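SVS_variant_AS1 (Streptomyces sp. CWA1, PDB 6TJA) is an engineered ancestral terpene cyclase that probably folds and cyclises a linear isoprenoid diphosphate with the help of magnesium ions, as related class I terpene synthases do. Local coordinates at residues R48-V51 against I52-S56; R254-S257 against L258-V262. All coordinates share one frame; numbering follows the deposited sequence.

Contact 1 of 2, residues R48-V51 against I52-S56; sequences RAWV and IATHS
R48 opens the last turn of helix 45-52, a helix C-terminus that runs into a type I beta turn, I52 to H55. Its carbonyl O accepts the backbone N of I52 at 2.9 Å in a nearly straight N-H...O bond (172°), and the I52 side chain lies alongside the same oxygen, with CG1 3.2 Å from R48 O. The arginine's own end leads away, and NE makes a salt bridge with E45. A49 repeats the helical bond one residue on, A49 O taking A53 N at 2.9 Å, while A53 CB sits against that oxygen. W50 CG stands anti to the backbone N (chi1 -171°), which puts CZ3 within reach of the T54 methyl; T54 CG2 rests over one face of the ring, 4.0 Å from W50 CZ3, the two side chains crossing at about a right angle. The W50 O bond to T54 N is weak. V51 O takes over as acceptor: T54 N reaches it at 3.1 Å from above the carbonyl plane, and T54 OG1, with chi1 at 63°, donates to V51 O at 2.6 Å, nearly along the C=O axis. The same OG1 accepts from S56 OG at 2.7 Å. A valine in place of T54 would probably leave V51 O with T54 N alone and S56 OG without its acceptor. V51 touches I36 of helix 25-38, whereas T54 touches Y81 of helix 70-91, and W308 NE1 donates a hydrogen bond to T54 O.

Contact 2 of 2, residues R254-S257 against L258-V262; sequences RGMS and LQEAV
S257 and E260 form a capping box at the start of helix 258-283. In its first hydrogen bond E260 N donates to S257 OG at 3.2 Å, fairly straight at 163°; S257 OG stands between its own backbone N and carbonyl carbon (chi1 60°), turned to the first helical turn. In the reciprocal bond S257 N donates to E260 OE1 at 3.2 Å, meeting the carboxylate from above its plane. E260 CG stands beside its own backbone N, 3.2 Å from S257 OG, and from there the extended chain brings OE1 to S257 N. The first regular helical bond follows, from A261 N to S257 O at 2.9 Å.

Apolar contact comes from M256, just before the cap, whose CB meets A261 CB at 4.3 Å. In plain van der Waals approach, its CB and CG lie against E260 CB, and SD comes to 3.7 Å from A261 N. Beyond it, M256 CE sits over one face of the R254 guanidinium, offset toward the rim.

G255, with positive phi, ends the preceding helical run, and the capped turn joins helix 246-254 to helix 258-283: L258 and A261 pack on M251, A261 also on L250, and V262 on Y247.

Both contacts lie at the surface of the all-helical chain and link consecutive helices, but at separate places: their centres are 33 Å apart and their nearest atoms about 22 Å. Contact 1 ends helix 45-52 and leads into helix 56-61, among helices 25-38 and 70-91; contact 2 starts helix 258-283 and rests on helix 246-254. They share no element. Their chemistry follows the helix end served: in contact 1 a threonine hydroxyl adds a second donor to a backbone carbonyl near the helix end, while in contact 2 a hydroxyl and a carboxylate accept from backbone N-H groups. Aromatic packing belongs to contact 1, methionine packing to contact 2.

Contact 1 of 2, residues R48-V51 against I52-S56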
loop_
_atom_site.group_PDB
_atom_site.type_symbol
_atom_site.label_atom_id
_atom_site.label_comp_id
_atom_site.label_asym_id
_atom_site.label_seq_id
_atom_site.Cartn_x
_atom_site.Cartn_y
_atom_site.Cartn_z
ATOM N N ARG A 48 -14.855 -25.769 -1.491
ATOM C CA ARG A 48 -13.599 -26.536 -1.711
ATOM C C ARG A 48 -13.465 -26.908 -3.196
ATOM O O ARG A 48 -12.414 -26.653 -3.784
ATOM C CB ARG A 48 -13.564 -27.799 -0.846
ATOM C CG ARG A 48 -13.003 -27.581 0.551
ATOM C CD ARG A 48 -12.901 -28.870 1.346
ATOM N NE ARG A 48 -14.223 -29.245 1.823
ATOM C CZ ARG A 48 -14.850 -28.681 2.860
ATOM N NH1 ARG A 48 -14.262 -27.719 3.558
ATOM N NH2 ARG A 48 -16.066 -29.088 3.196
ATOM N N ALA A 49 -14.488 -27.506 -3.793
ATOM C CA ALA A 49 -14.443 -27.948 -5.201
ATOM C C ALA A 49 -14.335 -26.719 -6.115
ATOM O O ALA A 49 -13.606 -26.799 -7.126
ATOM C CB ALA A 49 -15.660 -28.775 -5.534
ATOM N N TRP A 50 -15.040 -25.632 -5.790
ATOM C CA TRP A 50 -14.954 -24.362 -6.565
ATOM C C TRP A 50 -13.494 -23.876 -6.572
ATOM O O TRP A 50 -12.962 -23.603 -7.666
ATOM C CB TRP A 50 -15.913 -23.285 -6.040
ATOM C CG TRP A 50 -15.958 -22.102 -6.955
ATOM C CD1 TRP A 50 -16.785 -21.921 -8.027
ATOM C CD2 TRP A 50 -15.092 -20.951 -6.915
ATOM N NE1 TRP A 50 -16.506 -20.731 -8.648
ATOM C CE2 TRP A 50 -15.470 -20.114 -7.991
ATOM C CE3 TRP A 50 -14.040 -20.543 -6.080
ATOM C CZ2 TRP A 50 -14.828 -18.898 -8.245
ATOM C CZ3 TRP A 50 -13.403 -19.345 -6.333
ATOM C CH2 TRP A 50 -13.788 -18.541 -7.410
ATOM N N VAL A 51 -12.849 -23.832 -5.405
ATOM C CA VAL A 51 -11.464 -23.296 -5.270
ATOM C C VAL A 51 -10.481 -24.234 -6.001
ATOM O O VAL A 51 -9.639 -23.739 -6.778
ATOM C CB VAL A 51 -11.105 -23.070 -3.788
ATOM C CG1 VAL A 51 -9.657 -22.633 -3.621
ATOM C CG2 VAL A 51 -12.036 -22.034 -3.143
ATOM N N ILE A 52 -10.594 -25.548 -5.793
ATOM C CA ILE A 52 -9.760 -26.579 -6.489
ATOM C C ILE A 52 -9.868 -26.356 -8.010
ATOM O O ILE A 52 -8.832 -26.301 -8.698
ATOM C CB ILE A 52 -10.194 -27.978 -6.011
ATOM C CG1 ILE A 52 -9.701 -28.228 -4.585
ATOM C CG2 ILE A 52 -9.745 -29.086 -6.958
ATOM C CD1 ILE A 52 -10.307 -29.455 -3.951
ATOM N N ALA A 53 -11.082 -26.146 -8.497
ATOM C CA ALA A 53 -11.424 -26.027 -9.928
ATOM C C ALA A 53 -10.880 -24.723 -10.530
ATOM O O ALA A 53 -10.901 -24.602 -11.767
ATOM C CB ALA A 53 -12.937 -26.120 -10.102
ATOM N N THR A 54 -10.418 -23.748 -9.736
ATOM C CA THR A 54 -9.648 -22.604 -10.311
ATOM C C THR A 54 -8.371 -23.127 -10.993
ATOM O O THR A 54 -7.956 -22.472 -11.946
ATOM C CB THR A 54 -9.271 -21.520 -9.294
ATOM O OG1 THR A 54 -8.401 -22.076 -8.301
ATOM C CG2 THR A 54 -10.496 -20.875 -8.676
ATOM N N HIS A 55 -7.816 -24.264 -10.548
ATOM C CA HIS A 55 -6.492 -24.805 -10.955
ATOM C C HIS A 55 -5.455 -23.698 -10.806
ATOM O O HIS A 55 -4.800 -23.352 -11.796
ATOM C CB HIS A 55 -6.485 -25.324 -12.398
ATOM C CG HIS A 55 -7.499 -26.373 -12.665
ATOM N ND1 HIS A 55 -7.294 -27.692 -12.320
ATOM C CD2 HIS A 55 -8.730 -26.295 -13.213
ATOM C CE1 HIS A 55 -8.351 -28.396 -12.657
ATOM N NE2 HIS A 55 -9.251 -27.558 -13.205
ATOM N N SER A 56 -5.338 -23.126 -9.614
ATOM C CA SER A 56 -4.429 -21.983 -9.408
ATOM C C SER A 56 -2.974 -22.466 -9.449
ATOM O O SER A 56 -2.105 -21.651 -9.757
ATOM C CB SER A 56 -4.792 -21.245 -8.173
ATOM O OG SER A 56 -6.079 -20.665 -8.350
#

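Contact 2 of 2, residues R254-S257 against L258-V262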
loop_
_atom_site.group_PDB
_atom_site.type_symbol
_atom_site.label_atom_id
_atom_site.label_comp_id
_atom_site.label_asym_id
_atom_site.label_seq_id
_atom_site.Cartn_x
_atom_site.Cartn_y
_atom_site.Cartn_z
ATOM N N ARG A 254 -18.486 6.130 -24.411
ATOM C CA ARG A 254 -18.324 6.426 -25.857
ATOM C C ARG A 254 -19.617 6.087 -26.620
ATOM O O ARG A 254 -19.596 6.175 -27.845
ATOM C CB ARG A 254 -17.099 5.673 -26.392
ATOM C CG ARG A 254 -15.828 5.851 -25.558
ATOM C CD ARG A 254 -14.976 7.040 -25.973
ATOM N NE ARG A 254 -14.706 6.897 -27.403
ATOM C CZ ARG A 254 -13.754 6.127 -27.944
ATOM N NH1 ARG A 254 -12.888 5.454 -27.188
ATOM N NH2 ARG A 254 -13.671 6.062 -29.261
ATOM N N GLY A 255 -20.705 5.710 -25.940
ATOM C CA GLY A 255 -21.957 5.259 -26.587
ATOM C C GLY A 255 -21.714 4.194 -27.656
ATOM O O GLY A 255 -22.338 4.253 -28.727
ATOM N N MET A 256 -20.855 3.217 -27.379
ATOM C CA MET A 256 -20.579 2.119 -28.335
ATOM C C MET A 256 -21.566 0.970 -28.102
ATOM O O MET A 256 -21.965 0.744 -26.944
ATOM C CB MET A 256 -19.152 1.582 -28.162
ATOM C CG MET A 256 -18.086 2.491 -28.701
ATOM S SD MET A 256 -16.470 1.797 -28.359
ATOM C CE MET A 256 -15.437 2.977 -29.224
ATOM N N SER A 257 -21.887 0.233 -29.169
ATOM C CA SER A 257 -22.425 -1.142 -29.091
ATOM C C SER A 257 -21.398 -2.030 -28.372
ATOM O O SER A 257 -20.201 -1.629 -28.252
ATOM C CB SER A 257 -22.775 -1.688 -30.443
ATOM O OG SER A 257 -21.645 -1.725 -31.302
ATOM N N LEU A 258 -21.865 -3.167 -27.858
ATOM C CA LEU A 258 -20.995 -4.188 -27.260
ATOM C C LEU A 258 -19.946 -4.553 -28.307
ATOM O O LEU A 258 -18.754 -4.549 -27.963
ATOM C CB LEU A 258 -21.824 -5.391 -26.810
ATOM C CG LEU A 258 -20.986 -6.606 -26.405
ATOM C CD1 LEU A 258 -20.066 -6.267 -25.243
ATOM C CD2 LEU A 258 -21.877 -7.787 -26.053
ATOM N N GLN A 259 -20.365 -4.795 -29.551
ATOM C CA GLN A 259 -19.433 -5.228 -30.626
ATOM C C GLN A 259 -18.351 -4.167 -30.846
ATOM O O GLN A 259 -17.196 -4.572 -30.939
ATOM C CB GLN A 259 -20.136 -5.511 -31.957
ATOM C CG GLN A 259 -19.205 -6.132 -33.005
ATOM C CD GLN A 259 -18.435 -7.340 -32.504
ATOM O OE1 GLN A 259 -18.973 -8.217 -31.828
ATOM N NE2 GLN A 259 -17.146 -7.392 -32.815
ATOM N N GLU A 260 -18.704 -2.876 -30.950
ATOM C CA GLU A 260 -17.711 -1.769 -31.110
ATOM C C GLU A 260 -16.786 -1.716 -29.873
ATOM O O GLU A 260 -15.569 -1.623 -30.051
ATOM C CB GLU A 260 -18.421 -0.430 -31.348
ATOM C CG GLU A 260 -19.157 -0.330 -32.692
ATOM C CD GLU A 260 -20.208 0.779 -32.780
ATOM O OE1 GLU A 260 -20.450 1.445 -31.761
ATOM O OE2 GLU A 260 -20.799 0.967 -33.874
ATOM N N ALA A 261 -17.328 -1.819 -28.662
ATOM C CA ALA A 261 -16.548 -1.838 -27.401
ATOM C C ALA A 261 -15.575 -3.028 -27.413
ATOM O O ALA A 261 -14.402 -2.811 -27.051
ATOM C CB ALA A 261 -17.451 -1.855 -26.184
ATOM N N VAL A 262 -16.002 -4.220 -27.830
ATOM C CA VAL A 262 -15.105 -5.423 -27.858
ATOM C C VAL A 262 -13.889 -5.117 -28.755
ATOM O O VAL A 262 -12.745 -5.472 -28.370
ATOM C CB VAL A 262 -15.848 -6.704 -28.304
ATOM C CG1 VAL A 262 -14.890 -7.841 -28.686
ATOM C CG2 VAL A 262 -16.834 -7.174 -27.249
#